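Local coordinates for protein titin (Homo sapiens, PDB 2J8H) that is a giant elastic protein of muscle, represented here by two immunoglobulin domains of its A-band part in a rigid tandem, at residues 36-41 with 52-57. Residues are numbered along the deposited sequence; the frame is centred on the assembly and turned at random.
Sequences VKWYRQ and YRIQEF
Trp38 and Ile54 meet across the two sheets of an I-set immunoglobulin domain. Strand 35-40 belongs to one sheet. Strand 52-57 forms the edge of the other within its chain. By family topology they are strands C and D, and Trp38 is the core tryptophan of strand C. The backbones stay well apart, with 8.4 Å between Trp38 CA and Ile54 CA, and the direct contacts are between side chains.

The apolar part is the Trp38-Ile54 pair. CG1, CG2 and CD1 of Ile54 gather at the pyrrole part of the indole. Ile54 CD1 lies 3.7 Å from Trp38 CD1, and Ile54 CG2 lies 3.8 Å from Trp38 NE1. The two side chains slide past each other in opposite directions. Ile54 CG1 stands anti to its own carbonyl carbon (chi1 -71°), and the extended second torsion carries CD1 on to the indole.

A smaller contact lies further along. The extended Arg40 chain crosses the Tyr52 side chain at about a right angle, and Arg40 CD is 3.8 Å from Tyr52 OH. The guanidinium and phenol planes are 76° apart. The polar end of Arg40 is held elsewhere: NH2 is hydrogen-bonded to the backbone O of Asp72.

On its outer side, the strand at Ile54, Gln55 and Glu56 pairs in parallel with a strand of a second subunit, so this sheet continues into the neighbour. Glu56 also forms a salt bridge with Lys33.

Water supplies the polar link. Trp38 NE1 donates to a water 3.0 Å away, lying in the indole plane at its edge. That water donates a weak bond to Gln55 O, at 3.4 Å.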
loop_
_atom_site.group_PDB
_atom_site.type_symbol
_atom_site.label_atom_id
_atom_site.label_comp_id
_atom_site.label_asym_id
_atom_site.label_seq_id
_atom_site.Cartn_x
_atom_site.Cartn_y
_atom_site.Cartn_z
ATOM N N VAL A 36 24.096 13.787 15.828
ATOM C CA VAL A 36 23.671 12.417 15.796
ATOM C C VAL A 36 23.983 11.805 14.454
ATOM O O VAL A 36 23.834 12.446 13.423
ATOM C CB VAL A 36 22.193 12.325 16.102
ATOM C CG1 VAL A 36 21.642 10.933 15.747
ATOM C CG2 VAL A 36 21.972 12.685 17.588
ATOM N N LYS A 37 24.466 10.568 14.487
ATOM C CA LYS A 37 24.698 9.791 13.294
ATOM C C LYS A 37 23.985 8.463 13.503
ATOM O O LYS A 37 23.795 8.015 14.639
ATOM C CB LYS A 37 26.198 9.573 13.072
ATOM C CG LYS A 37 26.998 10.800 12.679
ATOM C CD LYS A 37 28.508 10.490 12.407
ATOM C CE LYS A 37 29.377 10.325 13.675
ATOM N NZ LYS A 37 30.915 10.131 13.438
ATOM N N TRP A 38 23.587 7.854 12.397
ATOM C CA TRP A 38 22.845 6.612 12.393
ATOM C C TRP A 38 23.609 5.564 11.627
ATOM O O TRP A 38 24.276 5.887 10.625
ATOM C CB TRP A 38 21.529 6.839 11.672
ATOM C CG TRP A 38 20.559 7.712 12.393
ATOM C CD1 TRP A 38 20.430 9.064 12.286
ATOM C CD2 TRP A 38 19.575 7.289 13.328
ATOM N NE1 TRP A 38 19.417 9.505 13.085
ATOM C CE2 TRP A 38 18.876 8.435 13.744
ATOM C CE3 TRP A 38 19.214 6.048 13.863
ATOM C CZ2 TRP A 38 17.822 8.376 14.648
ATOM C CZ3 TRP A 38 18.171 5.998 14.763
ATOM C CH2 TRP A 38 17.488 7.161 15.145
ATOM N N TYR A 39 23.494 4.308 12.054
ATOM C CA TYR A 39 24.273 3.228 11.465
ATOM C C TYR A 39 23.410 1.999 11.287
ATOM O O TYR A 39 22.539 1.721 12.124
ATOM C CB TYR A 39 25.429 2.831 12.383
ATOM C CG TYR A 39 26.327 3.983 12.736
ATOM C CD1 TYR A 39 25.942 4.894 13.709
ATOM C CD2 TYR A 39 27.571 4.168 12.110
ATOM C CE1 TYR A 39 26.746 5.962 14.054
ATOM C CE2 TYR A 39 28.357 5.258 12.435
ATOM C CZ TYR A 39 27.939 6.128 13.421
ATOM O OH TYR A 39 28.688 7.212 13.782
ATOM N N ARG A 40 23.703 1.241 10.234
ATOM C CA ARG A 40 23.143 -0.082 10.041
ATOM C C ARG A 40 24.308 -1.042 10.214
ATOM O O ARG A 40 25.290 -0.984 9.476
ATOM C CB ARG A 40 22.551 -0.191 8.634
ATOM C CG ARG A 40 21.932 -1.538 8.280
ATOM C CD ARG A 40 21.726 -1.575 6.779
ATOM N NE ARG A 40 21.312 -2.865 6.258
ATOM C CZ ARG A 40 22.092 -3.932 6.150
ATOM N NH1 ARG A 40 23.361 -3.904 6.565
ATOM N NH2 ARG A 40 21.582 -5.064 5.654
ATOM N N GLN A 41 24.205 -1.923 11.203
ATOM C CA GLN A 41 25.277 -2.864 11.498
ATOM C C GLN A 41 26.631 -2.182 11.494
ATOM O O GLN A 41 27.565 -2.669 10.871
ATOM C CB GLN A 41 25.319 -4.001 10.476
ATOM C CG GLN A 41 24.333 -5.082 10.715
ATOM C CD GLN A 41 24.614 -6.303 9.876
ATOM O OE1 GLN A 41 24.219 -6.374 8.708
ATOM N NE2 GLN A 41 25.312 -7.272 10.462
ATOM N N TYR A 52 16.189 5.999 3.043
ATOM C CA TYR A 52 16.529 6.497 4.377
ATOM C C TYR A 52 16.307 7.986 4.481
ATOM O O TYR A 52 16.826 8.742 3.666
ATOM C CB TYR A 52 17.996 6.241 4.694
ATOM C CG TYR A 52 18.401 4.800 4.714
ATOM C CD1 TYR A 52 19.269 4.296 3.756
ATOM C CD2 TYR A 52 17.942 3.936 5.707
ATOM C CE1 TYR A 52 19.674 2.973 3.775
ATOM C CE2 TYR A 52 18.339 2.590 5.732
ATOM C CZ TYR A 52 19.207 2.122 4.768
ATOM O OH TYR A 52 19.605 0.799 4.743
ATOM N N ARG A 53 15.550 8.394 5.495
ATOM C CA ARG A 53 15.345 9.799 5.811
ATOM C C ARG A 53 15.689 9.995 7.265
ATOM O O ARG A 53 15.263 9.219 8.111
ATOM C CB ARG A 53 13.883 10.192 5.606
ATOM C CG ARG A 53 13.478 10.402 4.201
ATOM C CD ARG A 53 11.986 10.661 4.112
ATOM N NE ARG A 53 11.273 9.400 4.130
ATOM C CZ ARG A 53 9.988 9.248 4.471
ATOM N NH1 ARG A 53 9.251 10.296 4.850
ATOM N NH2 ARG A 53 9.432 8.023 4.424
ATOM N N ILE A 54 16.455 11.026 7.558
ATOM C CA ILE A 54 16.883 11.312 8.914
ATOM C C ILE A 54 16.255 12.624 9.273
ATOM O O ILE A 54 16.250 13.560 8.476
ATOM C CB ILE A 54 18.395 11.406 9.011
ATOM C CG1 ILE A 54 18.984 10.016 8.853
ATOM C CG2 ILE A 54 18.820 12.059 10.370
ATOM C CD1 ILE A 54 20.472 9.979 8.680
ATOM N N GLN A 55 15.678 12.706 10.466
ATOM C CA GLN A 55 14.898 13.877 10.823
ATOM C C GLN A 55 15.184 14.268 12.257
ATOM O O GLN A 55 15.491 13.416 13.099
ATOM C CB GLN A 55 13.426 13.609 10.634
ATOM C CG GLN A 55 13.032 13.248 9.216
ATOM C CD GLN A 55 11.556 13.141 9.033
ATOM O OE1 GLN A 55 10.811 12.926 9.988
ATOM N NE2 GLN A 55 11.107 13.246 7.786
ATOM N N GLU A 56 15.124 15.569 12.508
ATOM C CA GLU A 56 15.417 16.125 13.821
ATOM C C GLU A 56 14.347 17.168 14.156
ATOM O O GLU A 56 13.803 17.815 13.265
ATOM C CB GLU A 56 16.819 16.722 13.838
ATOM C CG GLU A 56 17.255 17.115 15.196
ATOM C CD GLU A 56 18.655 17.704 15.214
ATOM O OE1 GLU A 56 19.340 17.647 14.168
ATOM O OE2 GLU A 56 19.050 18.201 16.287
ATOM N N PHE A 57 14.032 17.287 15.448
ATOM C CA PHE A 57 12.979 18.152 15.932
ATOM C C PHE A 57 13.431 18.843 17.219
ATOM O O PHE A 57 14.274 18.326 17.948
ATOM C CB PHE A 57 11.712 17.337 16.207
ATOM C CG PHE A 57 11.195 16.613 15.018
ATOM C CD1 PHE A 57 11.613 15.334 14.741
ATOM C CD2 PHE A 57 10.263 17.207 14.183
ATOM C CE1 PHE A 57 11.134 14.647 13.628
ATOM C CE2 PHE A 57 9.776 16.530 13.063
ATOM C CZ PHE A 57 10.209 15.260 12.789
HETATM O O HOH W 1 18.685 12.434 13.417
#